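Local atomic coordinates of sialidase B (Streptococcus pneumoniae serotype 4, PDB entry 4XHX), a protein that cleaves terminal sialic acid residues from oligosaccharides, glycoproteins and glycolipids, acting as an exo-alpha-sialidase of glycosyl hydrolase family 33. Residues A[202-207]-A[642-647]; A[237-242]-A[285-290]; A[517-522]-A[546-551]. The protein carries 1 engineered substitution. All blocks are in the same frame, centred on the assembly; numbering follows the deposited sequence.

Contact 1: residues A[202-207]-A[642-647]; sequences QANYFR and HLSNVV. With JKK (2-[(3-chlorobenzyl)amino]ethanesulfonic acid), chain B.
The backbone oxygen of Asn204 is gripped twice: Ser644 OG donates to Asn204 O at 2.8 Å, tilted 26° from the carbonyl plane, and a water donates to the same oxygen while accepting from Asn645 N. The amide of Asn204 stands beside the serine hydroxyl but is spoken for elsewhere, its OD1 by Ser197 and its ND2 by Val268. Tyr205 brings the edge of its ring up to the loop 642-647, with CD1 3.5 Å from Leu643 O, and CE1 lies 3.9 Å from CB of His642. The phenol oxygen bonds to Trp270 N, and a second water links Tyr205 OH to His642 O. A third accepts a hydrogen bond from Phe206 N and donates one to Leu643 O, 2.7 Å away. Val647 turns one methyl onto the strand: CG2, set anti to its own carbonyl carbon, rests 3.4 Å from Phe206 O. Arg207 points its CB away from the loop. Its chain bends at chi3 (62°), NE forms a salt bridge with Glu631, and NH1 and NH2 both bind the ligand's sulfonate oxygen OAC, which lies 3.0 Å from NH2 in the guanidinium plane, at its edge. One direct hydroxyl-to-carbonyl bond and three bridging waters thus tie Asn204 and the start of strand 205-213 to the loop, while the arginine, substrate-binding by similarity, presents its positive charge to an anion, probably as to a sialic acid carboxylate.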
loop_
_atom_site.group_PDB
_atom_site.type_symbol
_atom_site.label_atom_id
_atom_site.label_comp_id
_atom_site.label_asym_id
_atom_site.label_seq_id
_atom_site.Cartn_x
_atom_site.Cartn_y
_atom_site.Cartn_z
ATOM N N GLN A 202 -8.679 3.860 10.914
ATOM C CA GLN A 202 -9.637 4.692 10.193
ATOM C C GLN A 202 -9.052 5.329 8.914
ATOM O O GLN A 202 -9.558 6.330 8.428
ATOM C CB GLN A 202 -10.277 5.739 11.120
ATOM C CG GLN A 202 -11.201 5.123 12.198
ATOM C CD GLN A 202 -12.378 4.348 11.588
ATOM O OE1 GLN A 202 -13.140 4.888 10.794
ATOM N NE2 GLN A 202 -12.517 3.078 11.959
ATOM N N ALA A 203 -7.985 4.743 8.382
ATOM C CA ALA A 203 -7.516 5.104 7.046
ATOM C C ALA A 203 -8.261 4.238 6.045
ATOM O O ALA A 203 -8.413 3.043 6.253
ATOM C CB ALA A 203 -6.033 4.867 6.918
ATOM N N ASN A 204 -8.712 4.838 4.953
ATOM C CA ASN A 204 -9.393 4.082 3.914
ATOM C C ASN A 204 -8.406 3.463 2.931
ATOM O O ASN A 204 -8.777 2.589 2.137
ATOM C CB ASN A 204 -10.397 4.970 3.175
ATOM C CG ASN A 204 -11.498 4.173 2.518
ATOM O OD1 ASN A 204 -11.778 3.047 2.920
ATOM N ND2 ASN A 204 -12.137 4.755 1.508
ATOM N N TYR A 205 -7.150 3.915 3.007
ATOM C CA TYR A 205 -6.089 3.490 2.079
ATOM C C TYR A 205 -4.802 3.097 2.799
ATOM O O TYR A 205 -4.522 3.589 3.889
ATOM C CB TYR A 205 -5.805 4.606 1.070
ATOM C CG TYR A 205 -7.089 5.131 0.489
ATOM C CD1 TYR A 205 -7.770 4.406 -0.474
ATOM C CD2 TYR A 205 -7.670 6.303 0.971
ATOM C CE1 TYR A 205 -8.978 4.852 -0.990
ATOM C CE2 TYR A 205 -8.879 6.764 0.463
ATOM C CZ TYR A 205 -9.525 6.038 -0.524
ATOM O OH TYR A 205 -10.729 6.484 -1.038
ATOM N N PHE A 206 -4.031 2.203 2.188
ATOM C CA PHE A 206 -2.759 1.773 2.746
ATOM C C PHE A 206 -1.742 1.565 1.633
ATOM O O PHE A 206 -2.088 1.155 0.510
ATOM C CB PHE A 206 -2.920 0.472 3.553
ATOM C CG PHE A 206 -3.922 0.574 4.664
ATOM C CD1 PHE A 206 -3.538 1.018 5.921
ATOM C CD2 PHE A 206 -5.251 0.247 4.442
ATOM C CE1 PHE A 206 -4.463 1.130 6.951
ATOM C CE2 PHE A 206 -6.193 0.363 5.462
ATOM C CZ PHE A 206 -5.794 0.795 6.722
ATOM N N ARG A 207 -0.487 1.867 1.941
ATOM C CA ARG A 207 0.619 1.571 1.037
ATOM C C ARG A 207 1.866 1.266 1.852
ATOM O O ARG A 207 1.894 1.495 3.061
ATOM C CB ARG A 207 0.900 2.757 0.107
ATOM C CG ARG A 207 0.022 2.817 -1.130
ATOM C CD ARG A 207 0.762 3.551 -2.268
ATOM N NE ARG A 207 1.994 2.863 -2.667
ATOM C CZ ARG A 207 2.874 3.370 -3.534
ATOM N NH1 ARG A 207 2.652 4.564 -4.078
ATOM N NH2 ARG A 207 3.974 2.692 -3.858
ATOM N N HIS A 642 -6.296 5.534 -5.273
ATOM C CA HIS A 642 -7.350 5.475 -4.257
ATOM C C HIS A 642 -8.234 4.229 -4.325
ATOM O O HIS A 642 -9.469 4.335 -4.393
ATOM C CB HIS A 642 -8.217 6.737 -4.321
ATOM C CG HIS A 642 -7.460 7.961 -4.724
ATOM N ND1 HIS A 642 -6.259 8.315 -4.147
ATOM C CD2 HIS A 642 -7.725 8.907 -5.654
ATOM C CE1 HIS A 642 -5.818 9.429 -4.700
ATOM N NE2 HIS A 642 -6.692 9.812 -5.618
ATOM N N LEU A 643 -7.609 3.058 -4.315
ATOM C CA LEU A 643 -8.336 1.792 -4.188
ATOM C C LEU A 643 -8.254 1.295 -2.739
ATOM O O LEU A 643 -7.198 1.383 -2.104
ATOM C CB LEU A 643 -7.741 0.723 -5.102
ATOM C CG LEU A 643 -7.520 1.050 -6.582
ATOM C CD1 LEU A 643 -6.847 -0.115 -7.300
ATOM C CD2 LEU A 643 -8.848 1.387 -7.233
ATOM N N SER A 644 -9.349 0.753 -2.221
ATOM C CA SER A 644 -9.307 0.203 -0.864
ATOM C C SER A 644 -9.028 -1.289 -0.832
ATOM O O SER A 644 -9.461 -2.032 -1.719
ATOM C CB SER A 644 -10.604 0.492 -0.122
ATOM O OG SER A 644 -10.658 1.871 0.193
ATOM N N ASN A 645 -8.325 -1.717 0.212
ATOM C CA ASN A 645 -8.139 -3.142 0.489
ATOM C C ASN A 645 -7.436 -3.873 -0.641
ATOM O O ASN A 645 -7.849 -4.954 -1.055
ATOM C CB ASN A 645 -9.478 -3.804 0.833
ATOM C CG ASN A 645 -10.073 -3.281 2.135
ATOM O OD1 ASN A 645 -9.443 -2.508 2.855
ATOM N ND2 ASN A 645 -11.278 -3.714 2.447
ATOM N N VAL A 646 -6.373 -3.266 -1.151
ATOM C CA VAL A 646 -5.571 -3.890 -2.197
ATOM C C VAL A 646 -4.220 -4.373 -1.666
ATOM O O VAL A 646 -3.553 -5.159 -2.321
ATOM C CB VAL A 646 -5.353 -2.959 -3.431
ATOM C CG1 VAL A 646 -6.630 -2.862 -4.276
ATOM C CG2 VAL A 646 -4.883 -1.569 -2.996
ATOM N N VAL A 647 -3.801 -3.872 -0.508
ATOM C CA VAL A 647 -2.632 -4.433 0.163
ATOM C C VAL A 647 -3.091 -5.697 0.869
ATOM O O VAL A 647 -3.895 -5.636 1.784
ATOM C CB VAL A 647 -2.029 -3.483 1.212
ATOM C CG1 VAL A 647 -0.928 -4.192 1.992
ATOM C CG2 VAL A 647 -1.508 -2.223 0.552
HETATM C CAE JKK B . 9.370 9.871 0.943
HETATM C CAF JKK B . 8.487 10.994 0.803
HETATM C CAG JKK B . 9.542 8.993 -0.147
HETATM C CAH JKK B . 7.973 10.356 -1.486
HETATM C CAI JKK B . 7.863 6.704 -3.936
HETATM C CAJ JKK B . 6.611 5.897 -4.195
HETATM C CAK JKK B . 9.016 8.292 -2.538
HETATM C CAM JKK B . 7.799 11.228 -0.396
HETATM C CAN JKK B . 8.862 9.236 -1.357
HETATM N NAL JKK B . 7.838 7.468 -2.721
HETATM O OAA JKK B . 7.396 4.899 -6.608
HETATM O OAB JKK B . 5.817 6.767 -6.575
HETATM O OAC JKK B . 5.058 4.581 -5.969
HETATM S SAO JKK B . 6.187 5.509 -5.918
HETATM CL CL JKK B . 6.730 12.598 -0.554
HETATM O O HOH W 1 -7.948 0.001 2.269
HETATM O O HOH W 2 -11.544 5.947 -3.600
HETATM O O HOH W 3 -5.149 1.072 -0.298
#

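Contact 2: residues A[237-242]-A[285-290]; sequences INIATS and ASFIDS. With JKK (2-[(3-chlorobenzyl)amino]ethanesulfonic acid), chain B.
Ile237 makes the one direct backbone bond between the two strands: Phe287 N donates to Ile237 O at 2.9 Å, almost straight at the hydrogen (177°). The side chain of the same isoleucine lies against the carbonyl of Phe287, with CB and CG2 each 3.1 Å from Phe287 O, while Ser286 CB approaches Ile237 N at 3.5 Å. Asn238 turns its CB away and spends its amide on Glu265 and Tyr227, with its CA merely brushing the phenyl ring of Phe287. Ile239 then points back. Its CG1, anti to the carbonyl carbon (chi1 -53°), packs 3.7 Å from Phe287 CB, and its other branch, CG2, sits 3.8 Å from Ser290 CB. Beyond Ile239 the strands part, since their directions differ by 55°. On the second strand, Ile288 CG2 lies 3.7 Å from CAF of the ligand's chlorobenzyl ring, and Asp289 OD2 approaches the same ring. Strand 237-244 runs between 219-226 and 255-256 in one four-stranded sheet, and strand 286-294 between 301-308 and 451-459 in the next. The contact therefore joins successive blades of the beta-propeller, with the Phe287 ring stacked on Phe260 and Ala305 of strand 301-308 touching Ile239.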
loop_
_atom_site.group_PDB
_atom_site.type_symbol
_atom_site.label_atom_id
_atom_site.label_comp_id
_atom_site.label_asym_id
_atom_site.label_seq_id
_atom_site.Cartn_x
_atom_site.Cartn_y
_atom_site.Cartn_z
ATOM N N ILE A 237 -0.779 10.944 6.630
ATOM C CA ILE A 237 -0.397 9.538 6.701
ATOM C C ILE A 237 0.210 9.272 8.059
ATOM O O ILE A 237 1.041 10.056 8.532
ATOM C CB ILE A 237 0.674 9.186 5.639
ATOM C CG1 ILE A 237 0.188 9.517 4.230
ATOM C CG2 ILE A 237 1.079 7.715 5.731
ATOM C CD1 ILE A 237 1.318 9.518 3.216
ATOM N N ASN A 238 -0.221 8.178 8.682
ATOM C CA ASN A 238 0.339 7.681 9.945
ATOM C C ASN A 238 1.041 6.352 9.665
ATOM O O ASN A 238 0.807 5.732 8.634
ATOM C CB ASN A 238 -0.777 7.443 10.990
ATOM C CG ASN A 238 -1.430 8.740 11.484
ATOM O OD1 ASN A 238 -0.770 9.748 11.650
ATOM N ND2 ASN A 238 -2.725 8.692 11.746
ATOM N N ILE A 239 1.892 5.908 10.579
ATOM C CA ILE A 239 2.444 4.559 10.492
ATOM C C ILE A 239 1.708 3.650 11.462
ATOM O O ILE A 239 1.652 3.920 12.678
ATOM C CB ILE A 239 3.945 4.535 10.823
ATOM C CG1 ILE A 239 4.694 5.565 9.966
ATOM C CG2 ILE A 239 4.508 3.120 10.663
ATOM C CD1 ILE A 239 4.545 5.375 8.459
ATOM N N ALA A 240 1.114 2.586 10.928
ATOM C CA ALA A 240 0.407 1.631 11.777
ATOM C C ALA A 240 1.118 0.288 11.785
ATOM O O ALA A 240 1.817 -0.063 10.826
ATOM C CB ALA A 240 -1.035 1.461 11.318
ATOM N N THR A 241 0.940 -0.461 12.870
ATOM C CA THR A 241 1.532 -1.791 12.985
ATOM C C THR A 241 0.488 -2.791 13.446
ATOM O O THR A 241 -0.536 -2.414 14.018
ATOM C CB THR A 241 2.727 -1.817 13.979
ATOM O OG1 THR A 241 2.288 -1.359 15.266
ATOM C CG2 THR A 241 3.840 -0.910 13.487
ATOM N N SER A 242 0.775 -4.068 13.206
ATOM C CA SER A 242 -0.082 -5.181 13.595
ATOM C C SER A 242 0.859 -6.357 13.718
ATOM O O SER A 242 1.894 -6.376 13.058
ATOM C CB SER A 242 -1.108 -5.476 12.498
ATOM O OG SER A 242 -1.950 -6.580 12.821
ATOM N N ALA A 285 0.731 17.490 8.575
ATOM C CA ALA A 285 2.013 16.818 8.746
ATOM C C ALA A 285 1.785 15.323 8.470
ATOM O O ALA A 285 0.644 14.847 8.548
ATOM C CB ALA A 285 2.535 17.049 10.160
ATOM N N SER A 286 2.832 14.587 8.100
ATOM C CA SER A 286 2.663 13.151 7.848
ATOM C C SER A 286 3.940 12.367 8.046
ATOM O O SER A 286 5.031 12.932 8.077
ATOM C CB SER A 286 2.160 12.884 6.421
ATOM O OG SER A 286 3.073 13.419 5.487
ATOM N N PHE A 287 3.787 11.051 8.155
ATOM C CA PHE A 287 4.912 10.117 8.091
ATOM C C PHE A 287 4.784 9.326 6.792
ATOM O O PHE A 287 3.714 9.279 6.192
ATOM C CB PHE A 287 4.890 9.156 9.282
ATOM C CG PHE A 287 4.897 9.845 10.607
ATOM C CD1 PHE A 287 3.705 10.243 11.198
ATOM C CD2 PHE A 287 6.094 10.109 11.256
ATOM C CE1 PHE A 287 3.704 10.878 12.413
ATOM C CE2 PHE A 287 6.105 10.746 12.477
ATOM C CZ PHE A 287 4.905 11.132 13.058
ATOM N N ILE A 288 5.870 8.714 6.346
ATOM C CA ILE A 288 5.824 7.935 5.117
ATOM C C ILE A 288 7.049 7.048 5.063
ATOM O O ILE A 288 8.118 7.442 5.521
ATOM C CB ILE A 288 5.727 8.869 3.868
ATOM C CG1 ILE A 288 5.749 8.078 2.561
ATOM C CG2 ILE A 288 6.819 9.922 3.888
ATOM C CD1 ILE A 288 5.417 8.941 1.318
ATOM N N ASP A 289 6.875 5.836 4.543
ATOM C CA ASP A 289 7.964 4.868 4.390
ATOM C C ASP A 289 8.569 4.423 5.724
ATOM O O ASP A 289 9.454 5.072 6.273
ATOM C CB ASP A 289 9.063 5.390 3.456
ATOM C CG ASP A 289 8.604 5.511 2.006
ATOM O OD1 ASP A 289 7.469 5.092 1.676
ATOM O OD2 ASP A 289 9.389 6.029 1.191
ATOM N N SER A 290 8.106 3.287 6.227
ATOM C CA SER A 290 8.614 2.770 7.490
ATOM C C SER A 290 9.484 1.540 7.262
ATOM O O SER A 290 9.343 0.843 6.258
ATOM C CB SER A 290 7.456 2.437 8.442
ATOM O OG SER A 290 6.617 1.461 7.868
HETATM C CAE JKK B . 9.370 9.871 0.943
HETATM C CAF JKK B . 8.487 10.994 0.803
HETATM C CAG JKK B . 9.542 8.993 -0.147
HETATM C CAH JKK B . 7.973 10.356 -1.486
HETATM C CAI JKK B . 7.863 6.704 -3.936
HETATM C CAJ JKK B . 6.611 5.897 -4.195
HETATM C CAK JKK B . 9.016 8.292 -2.538
HETATM C CAM JKK B . 7.799 11.228 -0.396
HETATM C CAN JKK B . 8.862 9.236 -1.357
HETATM N NAL JKK B . 7.838 7.468 -2.721
HETATM O OAA JKK B . 7.396 4.899 -6.608
HETATM O OAB JKK B . 5.817 6.767 -6.575
HETATM O OAC JKK B . 5.058 4.581 -5.969
HETATM S SAO JKK B . 6.187 5.509 -5.918
HETATM CL CL JKK B . 6.730 12.598 -0.554
#

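Contact 3: residues A[517-522]-A[546-551]. With JKK (2-[(3-chlorobenzyl)amino]ethanesulfonic acid), chain B.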
loop_
_atom_site.group_PDB
_atom_site.type_symbol
_atom_site.label_atom_id
_atom_site.label_comp_id
_atom_site.label_asym_id
_atom_site.label_seq_id
_atom_site.Cartn_x
_atom_site.Cartn_y
_atom_site.Cartn_z
ATOM N N PHE A 517 19.982 -5.304 -2.501
ATOM C CA PHE A 517 19.298 -5.209 -3.794
ATOM C C PHE A 517 18.538 -3.898 -3.853
ATOM O O PHE A 517 17.906 -3.499 -2.872
ATOM C CB PHE A 517 18.357 -6.400 -4.018
ATOM C CG PHE A 517 19.046 -7.735 -3.933
ATOM C CD1 PHE A 517 19.691 -8.271 -5.042
ATOM C CD2 PHE A 517 19.073 -8.441 -2.736
ATOM C CE1 PHE A 517 20.355 -9.495 -4.954
ATOM C CE2 PHE A 517 19.728 -9.669 -2.641
ATOM C CZ PHE A 517 20.362 -10.201 -3.748
ATOM N N PHE A 518 18.608 -3.202 -4.986
ATOM C CA PHE A 518 17.936 -1.911 -5.047
ATOM C C PHE A 518 17.316 -1.521 -6.377
ATOM O O PHE A 518 17.756 -1.951 -7.453
ATOM C CB PHE A 518 18.794 -0.764 -4.462
ATOM C CG PHE A 518 20.084 -0.483 -5.203
ATOM C CD1 PHE A 518 21.244 -1.196 -4.911
ATOM C CD2 PHE A 518 20.154 0.548 -6.135
ATOM C CE1 PHE A 518 22.440 -0.922 -5.569
ATOM C CE2 PHE A 518 21.351 0.838 -6.800
ATOM C CZ PHE A 518 22.495 0.109 -6.518
ATOM N N ARG A 519 16.280 -0.698 -6.248
ATOM C CA ARG A 519 15.553 -0.077 -7.347
ATOM C C ARG A 519 16.431 0.932 -8.062
ATOM O O ARG A 519 17.183 1.667 -7.422
ATOM C CB ARG A 519 14.333 0.645 -6.763
ATOM C CG ARG A 519 13.451 1.375 -7.768
ATOM C CD ARG A 519 12.300 2.029 -7.028
ATOM N NE ARG A 519 11.576 2.999 -7.840
ATOM C CZ ARG A 519 10.410 3.528 -7.472
ATOM N NH1 ARG A 519 9.860 3.182 -6.309
ATOM N NH2 ARG A 519 9.803 4.399 -8.261
ATOM N N THR A 520 16.342 0.967 -9.385
ATOM C CA THR A 520 17.123 1.920 -10.172
ATOM C C THR A 520 16.248 2.609 -11.217
ATOM O O THR A 520 15.020 2.529 -11.169
ATOM C CB THR A 520 18.260 1.218 -10.934
ATOM O OG1 THR A 520 17.707 0.424 -11.992
ATOM C CG2 THR A 520 19.101 0.331 -9.996
ATOM N N THR A 521 16.882 3.251 -12.188
ATOM C CA THR A 521 16.129 3.815 -13.302
ATOM C C THR A 521 16.477 3.148 -14.636
ATOM O O THR A 521 16.219 3.703 -15.697
ATOM C CB THR A 521 16.352 5.316 -13.398
ATOM O OG1 THR A 521 17.750 5.568 -13.542
ATOM C CG2 THR A 521 15.850 6.007 -12.124
ATOM N N THR A 522 17.052 1.951 -14.577
ATOM C CA THR A 522 17.562 1.291 -15.778
ATOM C C THR A 522 16.667 0.170 -16.295
ATOM O O THR A 522 16.954 -0.417 -17.346
ATOM C CB THR A 522 18.951 0.667 -15.532
ATOM O OG1 THR A 522 18.835 -0.365 -14.546
ATOM C CG2 THR A 522 19.946 1.715 -15.057
ATOM N N ILE A 546 15.150 -10.512 -14.518
ATOM C CA ILE A 546 14.008 -9.777 -13.997
ATOM C C ILE A 546 13.937 -8.407 -14.643
ATOM O O ILE A 546 14.939 -7.713 -14.749
ATOM C CB ILE A 546 14.061 -9.600 -12.465
ATOM C CG1 ILE A 546 14.211 -10.958 -11.770
ATOM C CG2 ILE A 546 12.807 -8.863 -11.965
ATOM C CD1 ILE A 546 14.607 -10.854 -10.310
ATOM N N GLN A 547 12.742 -8.020 -15.068
ATOM C CA GLN A 547 12.557 -6.702 -15.654
ATOM C C GLN A 547 11.733 -5.780 -14.755
ATOM O O GLN A 547 10.805 -6.209 -14.081
ATOM C CB GLN A 547 11.949 -6.820 -17.048
ATOM C CG GLN A 547 12.959 -7.342 -18.085
ATOM C CD GLN A 547 12.353 -7.526 -19.464
ATOM O OE1 GLN A 547 11.406 -8.291 -19.637
ATOM N NE2 GLN A 547 12.906 -6.827 -20.459
ATOM N N GLN A 548 12.121 -4.510 -14.723
ATOM C CA GLN A 548 11.300 -3.497 -14.104
ATOM C C GLN A 548 11.065 -2.415 -15.125
ATOM O O GLN A 548 11.664 -2.408 -16.219
ATOM C CB GLN A 548 11.919 -2.928 -12.815
ATOM C CG GLN A 548 11.836 -3.892 -11.616
ATOM C CD GLN A 548 11.983 -3.198 -10.255
ATOM O OE1 GLN A 548 12.389 -2.038 -10.171
ATOM N NE2 GLN A 548 11.650 -3.916 -9.187
ATOM N N THR A 549 10.164 -1.515 -14.769
ATOM C CA THR A 549 9.883 -0.343 -15.573
ATOM C C THR A 549 11.037 0.616 -15.390
ATOM O O THR A 549 11.850 0.456 -14.466
ATOM C CB THR A 549 8.616 0.333 -15.065
ATOM O OG1 THR A 549 8.803 0.680 -13.686
ATOM C CG2 THR A 549 7.436 -0.632 -15.171
ATOM N N SER A 550 11.099 1.602 -16.279
ATOM C CA SER A 550 12.074 2.676 -16.208
ATOM C C SER A 550 12.055 3.367 -14.854
ATOM O O SER A 550 13.098 3.756 -14.354
ATOM C CB SER A 550 11.816 3.713 -17.312
ATOM O OG SER A 550 10.556 4.352 -17.134
ATOM N N TYR A 551 10.877 3.527 -14.262
ATOM C CA TYR A 551 10.794 4.229 -12.981
ATOM C C TYR A 551 11.077 3.294 -11.806
ATOM O O TYR A 551 11.507 3.744 -10.756
ATOM C CB TYR A 551 9.455 4.965 -12.817
ATOM C CG TYR A 551 8.253 4.103 -13.088
ATOM C CD1 TYR A 551 7.740 3.266 -12.101
ATOM C CD2 TYR A 551 7.630 4.118 -14.335
ATOM C CE1 TYR A 551 6.647 2.462 -12.347
ATOM C CE2 TYR A 551 6.536 3.313 -14.590
ATOM C CZ TYR A 551 6.048 2.488 -13.590
ATOM O OH TYR A 551 4.947 1.695 -13.833
HETATM C CAE JKK B . 9.370 9.871 0.943
HETATM C CAF JKK B . 8.487 10.994 0.803
HETATM C CAG JKK B . 9.542 8.993 -0.147
HETATM C CAH JKK B . 7.973 10.356 -1.486
HETATM C CAI JKK B . 7.863 6.704 -3.936
HETATM C CAJ JKK B . 6.611 5.897 -4.195
HETATM C CAK JKK B . 9.016 8.292 -2.538
HETATM C CAM JKK B . 7.799 11.228 -0.396
HETATM C CAN JKK B . 8.862 9.236 -1.357
HETATM N NAL JKK B . 7.838 7.468 -2.721
HETATM O OAA JKK B . 7.396 4.899 -6.608
HETATM O OAB JKK B . 5.817 6.767 -6.575
HETATM O OAC JKK B . 5.058 4.581 -5.969
HETATM S SAO JKK B . 6.187 5.509 -5.918
HETATM CL CL JKK B . 6.730 12.598 -0.554
HETATM O O HOH W 4 14.823 -1.138 -10.873
HETATM O O HOH W 5 14.240 0.660 -13.174
#
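Arg519 holds Tyr551 O side-on with two nitrogens, NE at 3.0 Å and NH2 at 3.1 Å, where the turn between strands 513-518 and 526-530 of one blade of the sialidase beta-propeller meets the connection (after strand 541-542) to the next. This is the tight, buried part of the contact. The arginine chain is extended, with CG anti to the backbone N (chi1 179°), which carries the guanidinium past Gln548 to the carbonyl. The two bonds differ in approach: NE lies 15° from the carbonyl plane, whereas NH2 stands well above it. The far edge of the guanidinium binds the ligand's sulfonate, NH1 and NH2 both reaching OAA at 3.0 Å. A salt bridge from NH1 to Glu503 adds a further hold, so the group's rotation is probably well fixed; by similarity Arg519 binds substrate, alongside Arg581. Between the two segments, water does much of the bridging. One molecule accepts from Thr520 N and lies within bonding distance of Gln548 OE1, and another sits between Thr520 O and Thr549 O. The amide of Gln548 is also fixed outside the contact, NE2 to Thr574 and OE1 to Thr553.

Toward Thr521, Thr522 and Ser550, all exposed, the packing thins out. There the touch is mostly backbone: Thr521 CA approaches Ser550 O at 3.2 Å in a CA-H...O contact, and the threonine's CB stands farther off from that oxygen. The CB of Tyr551 points away from segment 517-522, and its ring stacks on Trp636, with Thr549 OG1 over the centre of one face. The turn on this outer side is shaped internally as an ST turn, in which Thr520 OG1 accepts from Thr522 N at 3.1 Å with an N-H...O angle of 168°.

In the fold
The three contacts lie in the propeller around one ligand, which touches each. Contacts 1 and 2 are neighbours, their centres 13 Å apart, and share the four-stranded sheet that runs from strand 205-213 to strand 255-256; contact 3 lies about 25 Å, centre to centre, from either. Along the chain, contact 1 closes a loop of more than 400 residues, joining the start of strand 205-213 to the loop before strand 647-652, the chain's last. Contacts 2 and 3 follow one another inside that loop. Closing the ring brings Arg207 and Arg519 to the same sulfonate; Tyr615 (nucleophile by similarity) stands close to both, and Asp232 (proton acceptor by similarity) hydrogen-bonds to the ligand.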